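Local atomic coordinates of ribonuclease J (Methanolobus psychrophilus R15, PDB entry 5HAB), a protein that probably degrades RNA as a metal-dependent exoribonuclease of the metallo-beta-lactamase and beta-CASP family. Residues Ala333-Tyr338 / Lys364-Asp369; Ile134-Asp139 / Val299-Gln304. The protein carries 1 engineered substitution. One frame throughout, in Å; residues are numbered along the deposited sequence.

Overall arrangement
The two contacts lie in different parts of the chain's architecture, with centres 32 Å apart and nearest atoms about 16 Å apart, so they do not touch. Contact 2 comes first along the chain: it sets helix 128-138, from the beta-lactamase family region, beside helix 293-304 of the beta-CASP region, and comes within about 7 Å (nearest atoms) of the bound RNA. Contact 1 follows and stays inside the beta-CASP region, tying two loops that lead into strands 338-342 and 370-374 of its parallel sheet. The centre of contact 1 lies about 33 Å from the centre of the chain. One contact thus joins two regions near RNA, and the other ties loops within a single region.

Contact 1 (Ala333-Tyr338 / Lys364-Asp369); sequences AGKDKY and KVETGD
A salt-bridge network of K335, E366 and D369 links two loops of the beta-CASP region, and a single ammonium group does all the bridging. K335 starts a short 3-10 segment and reaches across with a chain bent at its third torsion (chi3 -86°), which delivers NZ to the opposite loop. There NZ gives a hydrogen bond of 2.8 Å to D369 OD2, approaching on the syn side and close to the carboxylate plane. A second bond, 3.0 Å from K335 NZ to K364 O, lies in the carbonyl plane. E366 supplies the third partner: its OE2 forms a longer salt bridge with K335 NZ at 3.4 Å, and E366 CG lies only 3.2 Å from K335 NZ as the two side chains cross at a slant. D369 OD2 is gripped twice, because E366 N also donates to it on the anti side, tilted out of the carboxylate plane (2.6 Å, nearly straight at 171°). This bond spans the type II turn from E366 to D369, which D369 N closes by bonding to E366 O, and probably helps hold the carboxylate toward the lysine. Two acidic side chains around one amine would probably keep it protonated. Each loop leads into a strand of the parallel sheet, 338-342 or 370-374, which flank strand 262-266; helix 320-331 precedes the K335 loop, and D369 also packs on V260, just ahead of that central strand.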
ATOM      1  N   ALA B 333       5.402  -1.165 -44.497  1.00 82.12           N
ATOM      2  CA  ALA B 333       4.507  -0.224 -45.161  1.00 68.70           C
ATOM      3  C   ALA B 333       4.358   1.051 -44.343  1.00 80.84           C
ATOM      4  O   ALA B 333       3.857   2.064 -44.834  1.00 78.38           O
ATOM      5  CB  ALA B 333       3.149  -0.860 -45.399  1.00 67.83           C
ATOM      6  N   GLY B 334       4.795   0.992 -43.091  1.00 77.32           N
ATOM      7  CA  GLY B 334       4.678   2.122 -42.192  1.00 73.09           C
ATOM      8  C   GLY B 334       3.721   1.837 -41.052  1.00 73.41           C
ATOM      9  O   GLY B 334       2.509   1.738 -41.256  1.00 70.63           O
ATOM     10  N   LYS B 335       4.270   1.709 -39.848  1.00 63.09           N
ATOM     11  CA  LYS B 335       3.476   1.465 -38.651  1.00 45.98           C
ATOM     12  C   LYS B 335       2.429   2.550 -38.442  1.00 69.91           C
ATOM     13  O   LYS B 335       1.385   2.311 -37.835  1.00 75.71           O
ATOM     14  CB  LYS B 335       4.385   1.380 -37.426  1.00 38.87           C
ATOM     15  CG  LYS B 335       5.414   0.279 -37.507  1.00 58.91           C
ATOM     16  CD  LYS B 335       6.122   0.091 -36.183  1.00 55.01           C
ATOM     17  CE  LYS B 335       7.303   1.023 -36.034  1.00 55.07           C
ATOM     18  NZ  LYS B 335       8.250   0.495 -35.014  1.00 59.04           N
ATOM     19  N   ASP B 336       2.715   3.741 -38.966  1.00 57.59           N
ATOM     20  CA  ASP B 336       1.816   4.884 -38.854  1.00 57.40           C
ATOM     21  C   ASP B 336       0.529   4.712 -39.660  1.00 57.21           C
ATOM     22  O   ASP B 336      -0.380   5.535 -39.569  1.00 55.78           O
ATOM     23  CB  ASP B 336       2.531   6.158 -39.304  1.00 69.55           C
ATOM     24  CG  ASP B 336       2.953   6.105 -40.761  1.00 81.14           C
ATOM     25  OD1 ASP B 336       2.323   6.799 -41.587  1.00 74.49           O
ATOM     26  OD2 ASP B 336       3.898   5.352 -41.083  1.00 76.33           O
ATOM     27  N   LYS B 337       0.456   3.646 -40.451  1.00 61.37           N
ATOM     28  CA  LYS B 337      -0.687   3.435 -41.331  1.00 80.63           C
ATOM     29  C   LYS B 337      -1.623   2.361 -40.782  1.00 77.91           C
ATOM     30  O   LYS B 337      -2.661   2.068 -41.376  1.00 71.65           O
ATOM     31  CB  LYS B 337      -0.215   3.046 -42.735  1.00 70.67           C
ATOM     32  CG  LYS B 337       0.413   4.184 -43.530  1.00 69.28           C
ATOM     33  CD  LYS B 337       0.856   3.710 -44.911  1.00 84.92           C
ATOM     34  CE  LYS B 337       1.698   4.758 -45.627  1.00 85.70           C
ATOM     35  NZ  LYS B 337       3.064   4.882 -45.037  1.00 84.29           N
ATOM     36  N   TYR B 338      -1.262   1.788 -39.638  1.00 74.26           N
ATOM     37  CA  TYR B 338      -2.036   0.690 -39.070  1.00 77.22           C
ATOM     38  C   TYR B 338      -2.328   0.856 -37.583  1.00 70.90           C
ATOM     39  O   TYR B 338      -1.579   1.507 -36.852  1.00 46.66           O
ATOM     40  CB  TYR B 338      -1.307  -0.636 -39.300  1.00 67.04           C
ATOM     41  CG  TYR B 338      -1.211  -1.008 -40.755  1.00 76.51           C
ATOM     42  CD1 TYR B 338      -2.276  -1.614 -41.407  1.00 72.15           C
ATOM     43  CD2 TYR B 338      -0.061  -0.737 -41.485  1.00 87.15           C
ATOM     44  CE1 TYR B 338      -2.195  -1.949 -42.744  1.00 81.34           C
ATOM     45  CE2 TYR B 338       0.030  -1.071 -42.820  1.00 92.18           C
ATOM     46  CZ  TYR B 338      -1.039  -1.676 -43.445  1.00 91.10           C
ATOM     47  OH  TYR B 338      -0.950  -2.004 -44.775  1.00 97.45           O
ATOM     48  N   LYS B 364       9.125  -4.904 -35.086  1.00 53.22           N
ATOM     49  CA  LYS B 364      10.094  -4.444 -34.105  1.00 69.90           C
ATOM     50  C   LYS B 364       9.632  -3.121 -33.502  1.00 79.63           C
ATOM     51  O   LYS B 364       9.406  -2.142 -34.219  1.00 63.10           O
ATOM     52  CB  LYS B 364      11.477  -4.290 -34.744  1.00 59.44           C
ATOM     53  CG  LYS B 364      12.201  -5.605 -34.995  1.00 88.08           C
ATOM     54  CD  LYS B 364      12.603  -6.272 -33.687  1.00 83.12           C
ATOM     55  CE  LYS B 364      13.493  -7.482 -33.927  1.00 91.11           C
ATOM     56  NZ  LYS B 364      14.056  -8.016 -32.655  1.00 77.46           N
ATOM     57  N   VAL B 365       9.468  -3.101 -32.185  1.00 54.95           N
ATOM     58  CA  VAL B 365       9.105  -1.871 -31.500  1.00 60.34           C
ATOM     59  C   VAL B 365      10.349  -0.994 -31.359  1.00 51.99           C
ATOM     60  O   VAL B 365      11.415  -1.451 -30.950  1.00 52.91           O
ATOM     61  CB  VAL B 365       8.433  -2.153 -30.139  1.00 61.69           C
ATOM     62  CG1 VAL B 365       7.092  -2.838 -30.350  1.00 45.85           C
ATOM     63  CG2 VAL B 365       9.311  -3.013 -29.276  1.00 45.19           C
ATOM     64  N   GLU B 366      10.206   0.271 -31.722  1.00 49.39           N
ATOM     65  CA  GLU B 366      11.310   1.218 -31.671  1.00 68.87           C
ATOM     66  C   GLU B 366      10.912   2.445 -30.848  1.00 71.21           C
ATOM     67  O   GLU B 366       9.724   2.700 -30.649  1.00 50.46           O
ATOM     68  CB  GLU B 366      11.743   1.589 -33.093  1.00 57.55           C
ATOM     69  CG  GLU B 366      10.682   2.298 -33.915  1.00 82.58           C
ATOM     70  CD  GLU B 366      11.036   2.350 -35.393  1.00 93.34           C
ATOM     71  OE1 GLU B 366      12.070   1.759 -35.776  1.00 77.85           O
ATOM     72  OE2 GLU B 366      10.275   2.967 -36.171  1.00 93.95           O
ATOM     73  N   THR B 367      11.912   3.174 -30.352  1.00 63.54           N
ATOM     74  CA  THR B 367      11.701   4.303 -29.447  1.00 39.14           C
ATOM     75  C   THR B 367      10.571   5.227 -29.900  1.00 56.94           C
ATOM     76  O   THR B 367      10.477   5.589 -31.073  1.00 47.04           O
ATOM     77  CB  THR B 367      12.999   5.126 -29.290  1.00 55.03           C
ATOM     78  OG1 THR B 367      14.020   4.298 -28.720  1.00 62.89           O
ATOM     79  CG2 THR B 367      12.777   6.329 -28.382  1.00 57.48           C
ATOM     80  N   GLY B 368       9.698   5.584 -28.963  1.00 44.56           N
ATOM     81  CA  GLY B 368       8.581   6.455 -29.270  1.00 53.23           C
ATOM     82  C   GLY B 368       7.275   5.714 -29.475  1.00 49.69           C
ATOM     83  O   GLY B 368       6.207   6.271 -29.225  1.00 58.06           O
ATOM     84  N   ASP B 369       7.361   4.468 -29.943  1.00 50.49           N
ATOM     85  CA  ASP B 369       6.182   3.634 -30.198  1.00 49.50           C
ATOM     86  C   ASP B 369       5.252   3.566 -28.988  1.00 49.10           C
ATOM     87  O   ASP B 369       5.700   3.452 -27.846  1.00 49.17           O
ATOM     88  CB  ASP B 369       6.600   2.221 -30.618  1.00 51.23           C
ATOM     89  CG  ASP B 369       7.075   2.159 -32.060  1.00 62.19           C
ATOM     90  OD1 ASP B 369       6.613   2.990 -32.870  1.00 65.64           O
ATOM     91  OD2 ASP B 369       7.893   1.270 -32.385  1.00 56.90           O
TER

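Contact 2 (Ile134-Asp139 / Val299-Gln304); sequences IKHQID and VGTAYQ
H136 and T301 meet edge-on between helices 128-138 and 293-304, the first in the beta-lactamase family region and the second in the beta-CASP region. H136 CA and T301 CA, 9.2 Å apart, are the closest such pair of the two segments, and the side chains come from opposite directions and meet between the helices. The imidazole presents the edge carrying ND1 and CE1, with T301 OG1 in the plane of the ring. The oxygen sits evenly against that edge, 3.4 Å from H136 ND1 and also 3.4 Å from H136 CE1. T301 CG2 adds a looser touch on H136 CE1 at 4.1 Å. The threonine's first torsion (chi1 -58°) sets OG1 anti to its carbonyl carbon, where the hydroxyl can both face the histidine and bond to R297 O one helical turn earlier.

The tight side is the one on which T301 is buried, for it also packs on Y129 and A132 of helix 128-138, and A302 joins it against Y129. Toward the other side the packing thins. Q304, one turn beyond T301, starts out toward the opposite helix but is exposed, and Q304 OE1 stays 5.4 Å from H136 CE1. H136 itself is only partly buried.

Only 85 Å² is buried between the two segments, with no salt bridge between them. Because the carbonyl of R297 can only accept, the hydroxyl proton of T301 goes to R297 O; the firm partner of the hydroxyl thus lies in its own helix, while OG1 rests at the imidazole edge. The chemistry therefore suggests a slight polar approach of a hydroxyl and an imidazole edge, set beside the packing of T301 on Y129 and A132.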
ATOM      1  N   ILE B 134     -20.377 -20.819 -26.287  1.00 46.28           N
ATOM      2  CA  ILE B 134     -20.425 -22.130 -25.659  1.00 53.69           C
ATOM      3  C   ILE B 134     -20.349 -23.213 -26.730  1.00 56.31           C
ATOM      4  O   ILE B 134     -19.592 -24.169 -26.589  1.00 41.00           O
ATOM      5  CB  ILE B 134     -21.676 -22.306 -24.782  1.00 54.43           C
ATOM      6  CG1 ILE B 134     -21.641 -21.347 -23.589  1.00 42.71           C
ATOM      7  CG2 ILE B 134     -21.757 -23.736 -24.274  1.00 37.46           C
ATOM      8  CD1 ILE B 134     -22.920 -21.368 -22.773  1.00 41.09           C
ATOM      9  N   LYS B 135     -21.120 -23.070 -27.806  1.00 43.43           N
ATOM     10  CA  LYS B 135     -21.051 -24.050 -28.895  1.00 71.48           C
ATOM     11  C   LYS B 135     -19.658 -24.145 -29.495  1.00 73.31           C
ATOM     12  O   LYS B 135     -19.116 -25.243 -29.640  1.00 58.13           O
ATOM     13  CB  LYS B 135     -22.049 -23.737 -30.016  1.00 47.90           C
ATOM     14  CG  LYS B 135     -23.495 -23.922 -29.651  1.00 59.66           C
ATOM     15  CD  LYS B 135     -24.385 -23.664 -30.849  1.00 77.23           C
ATOM     16  CE  LYS B 135     -25.845 -23.659 -30.447  1.00 77.38           C
ATOM     17  NZ  LYS B 135     -26.737 -23.310 -31.584  1.00 65.00           N
ATOM     18  N   HIS B 136     -19.082 -22.996 -29.840  1.00 76.09           N
ATOM     19  CA  HIS B 136     -17.752 -22.976 -30.438  1.00 66.26           C
ATOM     20  C   HIS B 136     -16.731 -23.599 -29.496  1.00 56.77           C
ATOM     21  O   HIS B 136     -15.748 -24.183 -29.943  1.00 68.47           O
ATOM     22  CB  HIS B 136     -17.339 -21.549 -30.814  1.00 67.58           C
ATOM     23  CG  HIS B 136     -18.133 -20.976 -31.947  1.00 75.92           C
ATOM     24  ND1 HIS B 136     -17.993 -19.672 -32.374  1.00 82.33           N
ATOM     25  CD2 HIS B 136     -19.087 -21.529 -32.733  1.00 77.45           C
ATOM     26  CE1 HIS B 136     -18.827 -19.449 -33.378  1.00 69.02           C
ATOM     27  NE2 HIS B 136     -19.501 -20.561 -33.613  1.00 89.14           N
ATOM     28  N   GLN B 137     -16.968 -23.482 -28.195  1.00 61.06           N
ATOM     29  CA  GLN B 137     -16.031 -24.031 -27.224  1.00 63.35           C
ATOM     30  C   GLN B 137     -16.197 -25.547 -27.062  1.00 76.62           C
ATOM     31  O   GLN B 137     -15.208 -26.275 -27.008  1.00 80.57           O
ATOM     32  CB  GLN B 137     -16.194 -23.325 -25.883  1.00 59.21           C
ATOM     33  CG  GLN B 137     -15.511 -24.011 -24.726  1.00 56.32           C
ATOM     34  CD  GLN B 137     -15.530 -23.158 -23.476  1.00 86.86           C
ATOM     35  OE1 GLN B 137     -16.465 -23.229 -22.677  1.00 64.57           O
ATOM     36  NE2 GLN B 137     -14.493 -22.345 -23.298  1.00 80.24           N
ATOM     37  N   ILE B 138     -17.441 -26.009 -26.946  1.00 74.27           N
ATOM     38  CA  ILE B 138     -17.736 -27.436 -26.803  1.00 82.72           C
ATOM     39  C   ILE B 138     -17.142 -28.235 -27.960  1.00 94.28           C
ATOM     40  O   ILE B 138     -16.585 -29.319 -27.765  1.00 96.56           O
ATOM     41  CB  ILE B 138     -19.257 -27.683 -26.699  1.00 75.19           C
ATOM     42  CG1 ILE B 138     -19.810 -27.114 -25.389  1.00 62.20           C
ATOM     43  CG2 ILE B 138     -19.571 -29.166 -26.812  1.00 70.63           C
ATOM     44  CD1 ILE B 138     -19.236 -27.765 -24.154  1.00 64.74           C
ATOM     45  N   ASP B 139     -17.255 -27.679 -29.165  1.00 79.91           N
ATOM     46  CA  ASP B 139     -16.691 -28.291 -30.364  1.00 78.36           C
ATOM     47  C   ASP B 139     -15.185 -28.056 -30.444  1.00 87.91           C
ATOM     48  O   ASP B 139     -14.642 -27.827 -31.524  1.00104.32           O
ATOM     49  CB  ASP B 139     -17.374 -27.753 -31.627  1.00 78.54           C
ATOM     50  CG  ASP B 139     -18.891 -27.839 -31.557  1.00 86.04           C
ATOM     51  OD1 ASP B 139     -19.407 -28.651 -30.755  1.00 83.52           O
ATOM     52  OD2 ASP B 139     -19.568 -27.101 -32.309  1.00 60.87           O
ATOM     53  N   VAL B 299     -14.591 -11.609 -31.616  1.00 49.09           N
ATOM     54  CA  VAL B 299     -15.020 -10.478 -32.428  1.00 62.08           C
ATOM     55  C   VAL B 299     -15.696 -10.994 -33.691  1.00 46.51           C
ATOM     56  O   VAL B 299     -16.742 -10.479 -34.095  1.00 51.25           O
ATOM     57  CB  VAL B 299     -13.852  -9.535 -32.755  1.00 55.22           C
ATOM     58  CG1 VAL B 299     -14.353  -8.310 -33.491  1.00 47.76           C
ATOM     59  CG2 VAL B 299     -13.134  -9.128 -31.480  1.00 51.08           C
ATOM     60  N   GLY B 300     -15.098 -12.013 -34.305  1.00 51.28           N
ATOM     61  CA  GLY B 300     -15.703 -12.669 -35.451  1.00 59.87           C
ATOM     62  C   GLY B 300     -17.119 -13.130 -35.158  1.00 58.80           C
ATOM     63  O   GLY B 300     -18.054 -12.784 -35.888  1.00 58.90           O
ATOM     64  N   THR B 301     -17.276 -13.897 -34.080  1.00 53.17           N
ATOM     65  CA  THR B 301     -18.594 -14.368 -33.660  1.00 44.28           C
ATOM     66  C   THR B 301     -19.564 -13.209 -33.443  1.00 64.56           C
ATOM     67  O   THR B 301     -20.706 -13.264 -33.901  1.00 62.15           O
ATOM     68  CB  THR B 301     -18.519 -15.199 -32.368  1.00 51.89           C
ATOM     69  OG1 THR B 301     -17.652 -16.320 -32.566  1.00 49.90           O
ATOM     70  CG2 THR B 301     -19.901 -15.702 -31.977  1.00 49.76           C
ATOM     71  N   ALA B 302     -19.111 -12.160 -32.758  1.00 51.64           N
ATOM     72  CA  ALA B 302     -19.971 -11.007 -32.490  1.00 61.00           C
ATOM     73  C   ALA B 302     -20.431 -10.348 -33.789  1.00 49.51           C
ATOM     74  O   ALA B 302     -21.548  -9.831 -33.881  1.00 46.62           O
ATOM     75  CB  ALA B 302     -19.248  -9.997 -31.612  1.00 54.96           C
ATOM     76  N   TYR B 303     -19.562 -10.384 -34.791  1.00 61.73           N
ATOM     77  CA  TYR B 303     -19.850  -9.790 -36.090  1.00 67.81           C
ATOM     78  C   TYR B 303     -20.880 -10.622 -36.855  1.00 71.83           C
ATOM     79  O   TYR B 303     -21.869 -10.086 -37.362  1.00 52.10           O
ATOM     80  CB  TYR B 303     -18.556  -9.657 -36.899  1.00 69.44           C
ATOM     81  CG  TYR B 303     -18.745  -9.224 -38.333  1.00 76.08           C
ATOM     82  CD1 TYR B 303     -19.333  -8.003 -38.640  1.00 82.10           C
ATOM     83  CD2 TYR B 303     -18.317 -10.028 -39.382  1.00 71.69           C
ATOM     84  CE1 TYR B 303     -19.501  -7.601 -39.953  1.00 83.24           C
ATOM     85  CE2 TYR B 303     -18.481  -9.634 -40.697  1.00 74.19           C
ATOM     86  CZ  TYR B 303     -19.073  -8.420 -40.976  1.00 76.18           C
ATOM     87  OH  TYR B 303     -19.237  -8.024 -42.283  1.00 68.48           O
ATOM     88  N   GLN B 304     -20.647 -11.934 -36.916  1.00 51.75           N
ATOM     89  CA  GLN B 304     -21.549 -12.858 -37.603  1.00 61.03           C
ATOM     90  C   GLN B 304     -22.985 -12.786 -37.078  1.00 59.02           C
ATOM     91  O   GLN B 304     -23.937 -12.889 -37.849  1.00 62.60           O
ATOM     92  CB  GLN B 304     -21.023 -14.292 -37.493  1.00 53.88           C
ATOM     93  CG  GLN B 304     -19.661 -14.496 -38.141  1.00 51.62           C
ATOM     94  CD  GLN B 304     -19.142 -15.914 -37.991  1.00 76.17           C
ATOM     95  OE1 GLN B 304     -19.910 -16.877 -38.017  1.00 85.24           O
ATOM     96  NE2 GLN B 304     -17.829 -16.050 -37.834  1.00 73.27           N
TER